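Local structure of nird-like protein (Hydrogenobacter thermophilus, 4CH7) at residues E247-Y252 and Y273-M278. The protein catalyses the decarboxylation of siroheme to 12,18-didecarboxysiroheme, a step in the biosynthesis of heme d1. Sequence-based numbering, arbitrary orientation.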
loop_
_atom_site.group_PDB
_atom_site.type_symbol
_atom_site.label_atom_id
_atom_site.label_comp_id
_atom_site.label_asym_id
_atom_site.label_seq_id
_atom_site.Cartn_x
_atom_site.Cartn_y
_atom_site.Cartn_z
ATOM N N GLU A 247 -5.460 -12.259 17.162
ATOM C CA GLU A 247 -6.157 -11.016 17.486
ATOM C C GLU A 247 -5.530 -10.355 18.706
ATOM O O GLU A 247 -5.019 -9.239 18.619
ATOM C CB GLU A 247 -7.647 -11.269 17.737
ATOM C CG GLU A 247 -8.535 -11.125 16.506
ATOM C CD GLU A 247 -10.015 -11.134 16.848
ATOM O OE1 GLU A 247 -10.354 -11.090 18.050
ATOM O OE2 GLU A 247 -10.840 -11.182 15.911
ATOM N N GLU A 248 -5.571 -11.052 19.839
ATOM C CA GLU A 248 -4.968 -10.566 21.077
ATOM C C GLU A 248 -3.494 -10.209 20.890
ATOM O O GLU A 248 -3.065 -9.113 21.256
ATOM C CB GLU A 248 -5.103 -11.609 22.188
ATOM C CG GLU A 248 -4.371 -11.229 23.468
ATOM C CD GLU A 248 -3.749 -12.421 24.168
ATOM O OE1 GLU A 248 -4.157 -13.565 23.880
ATOM O OE2 GLU A 248 -2.850 -12.213 25.007
ATOM N N VAL A 249 -2.728 -11.140 20.319
ATOM C CA VAL A 249 -1.303 -10.931 20.075
ATOM C C VAL A 249 -1.056 -9.695 19.211
ATOM O O VAL A 249 -0.201 -8.868 19.534
ATOM C CB VAL A 249 -0.646 -12.165 19.423
ATOM C CG1 VAL A 249 0.785 -11.858 19.021
ATOM C CG2 VAL A 249 -0.673 -13.345 20.378
ATOM N N GLY A 250 -1.810 -9.574 18.122
ATOM C CA GLY A 250 -1.713 -8.418 17.246
ATOM C C GLY A 250 -1.942 -7.111 17.984
ATOM O O GLY A 250 -1.233 -6.129 17.754
ATOM N N ARG A 251 -2.926 -7.108 18.882
ATOM C CA ARG A 251 -3.242 -5.927 19.681
ATOM C C ARG A 251 -2.176 -5.666 20.740
ATOM O O ARG A 251 -1.832 -4.515 21.013
ATOM C CB ARG A 251 -4.616 -6.070 20.342
ATOM C CG ARG A 251 -5.753 -6.309 19.362
ATOM C CD ARG A 251 -7.112 -6.303 20.043
ATOM N NE ARG A 251 -8.155 -6.822 19.161
ATOM C CZ ARG A 251 -8.822 -7.951 19.375
ATOM N NH1 ARG A 251 -8.570 -8.682 20.451
ATOM N NH2 ARG A 251 -9.751 -8.347 18.516
ATOM N N TYR A 252 -1.662 -6.737 21.337
ATOM C CA TYR A 252 -0.581 -6.622 22.310
ATOM C C TYR A 252 0.648 -5.973 21.679
ATOM O O TYR A 252 1.208 -5.022 22.222
ATOM C CB TYR A 252 -0.216 -7.998 22.874
ATOM C CG TYR A 252 0.901 -7.954 23.891
ATOM C CD1 TYR A 252 0.675 -7.480 25.175
ATOM C CD2 TYR A 252 2.181 -8.387 23.568
ATOM C CE1 TYR A 252 1.691 -7.433 26.109
ATOM C CE2 TYR A 252 3.205 -8.346 24.498
ATOM C CZ TYR A 252 2.952 -7.867 25.767
ATOM O OH TYR A 252 3.956 -7.816 26.706
ATOM N N TYR A 273 4.998 -18.653 9.241
ATOM C CA TYR A 273 4.651 -17.445 9.984
ATOM C C TYR A 273 3.348 -16.830 9.471
ATOM O O TYR A 273 3.212 -16.550 8.278
ATOM C CB TYR A 273 5.793 -16.431 9.917
ATOM C CG TYR A 273 7.144 -17.019 10.266
ATOM C CD1 TYR A 273 7.512 -17.234 11.587
ATOM C CD2 TYR A 273 8.052 -17.353 9.273
ATOM C CE1 TYR A 273 8.746 -17.772 11.905
ATOM C CE2 TYR A 273 9.286 -17.887 9.579
ATOM C CZ TYR A 273 9.629 -18.096 10.896
ATOM O OH TYR A 273 10.860 -18.632 11.204
ATOM N N ASN A 274 2.398 -16.623 10.378
ATOM C CA ASN A 274 1.091 -16.085 10.014
ATOM C C ASN A 274 0.856 -14.659 10.520
ATOM O O ASN A 274 -0.116 -14.007 10.128
ATOM C CB ASN A 274 -0.029 -17.013 10.499
ATOM C CG ASN A 274 0.041 -17.289 11.992
ATOM O OD1 ASN A 274 1.107 -17.219 12.597
ATOM N ND2 ASN A 274 -1.101 -17.614 12.590
ATOM N N LEU A 275 1.737 -14.178 11.395
ATOM C CA LEU A 275 1.635 -12.803 11.883
ATOM C C LEU A 275 2.862 -11.976 11.517
ATOM O O LEU A 275 3.990 -12.327 11.869
ATOM C CB LEU A 275 1.394 -12.762 13.395
ATOM C CG LEU A 275 1.245 -11.366 14.005
ATOM C CD1 LEU A 275 0.170 -10.578 13.288
ATOM C CD2 LEU A 275 0.927 -11.455 15.480
ATOM N N PHE A 276 2.627 -10.879 10.799
ATOM C CA PHE A 276 3.694 -9.965 10.404
ATOM C C PHE A 276 3.553 -8.673 11.198
ATOM O O PHE A 276 2.447 -8.147 11.343
ATOM C CB PHE A 276 3.627 -9.651 8.905
ATOM C CG PHE A 276 4.009 -10.806 8.006
ATOM C CD1 PHE A 276 3.861 -12.128 8.418
ATOM C CD2 PHE A 276 4.519 -10.560 6.739
ATOM C CE1 PHE A 276 4.210 -13.183 7.584
ATOM C CE2 PHE A 276 4.874 -11.607 5.898
ATOM C CZ PHE A 276 4.718 -12.921 6.322
ATOM N N ALA A 277 4.665 -8.166 11.720
ATOM C CA ALA A 277 4.647 -6.903 12.453
ATOM C C ALA A 277 5.870 -6.063 12.129
ATOM O O ALA A 277 6.988 -6.413 12.508
ATOM C CB ALA A 277 4.555 -7.146 13.953
HETATM N N MSE A 278 5.651 -4.951 11.432
HETATM C CA MSE A 278 6.743 -4.056 11.078
HETATM C C MSE A 278 7.315 -3.411 12.329
HETATM O O MSE A 278 6.614 -2.703 13.053
HETATM C CB MSE A 278 6.267 -2.973 10.110
HETATM C CG MSE A 278 5.648 -3.491 8.819
HETATM SE SE MSE A 278 6.739 -4.807 7.892
HETATM C CE MSE A 278 5.797 -6.404 8.458
#
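No flat group enters the interface between V249 and L275, which is wholly aliphatic; the planar guanidinium of R251 lies on the outer side of the helix, with the carbonyl oxygen E247 O 3.7 Å above one face and displaced toward the rim. R251 NH2 forms a salt bridge with E247 OE1 at 2.8 Å; the residues are one helical turn apart, and the hydrogen bond within the salt bridge is weak, bent to 141° at the hydrogen. The fold is the ferredoxin-like βαββαβ unit of the second AsnC-like ligand-binding domain, in which helix 246-254 packs across the face of the sheet, over strand 275-281. L275 sits at the start of this strand and points its side chain toward the helix. Its CG is anti to the backbone N (chi1 -179°), which extends the isobutyl group away from the strand and brings CD2 against V249 and G250. The G250 backbone thus joins the contact, with G250 N 4.2 Å from L275 CD2. Here the two segments come closest in backbone terms, with 7.7 Å between G250 CA and L275 CA. N274 and L275 together face W239 in a classic beta bulge, and N274 ND2 hydrogen-bonds to V241 O. Around this small buried patch, I253 also packs on L275, while V241 and L300 touch V249. V249 reaches L275 through the branch anti to its own N, placing V249 CG1 3.6 Å from L275 CD2.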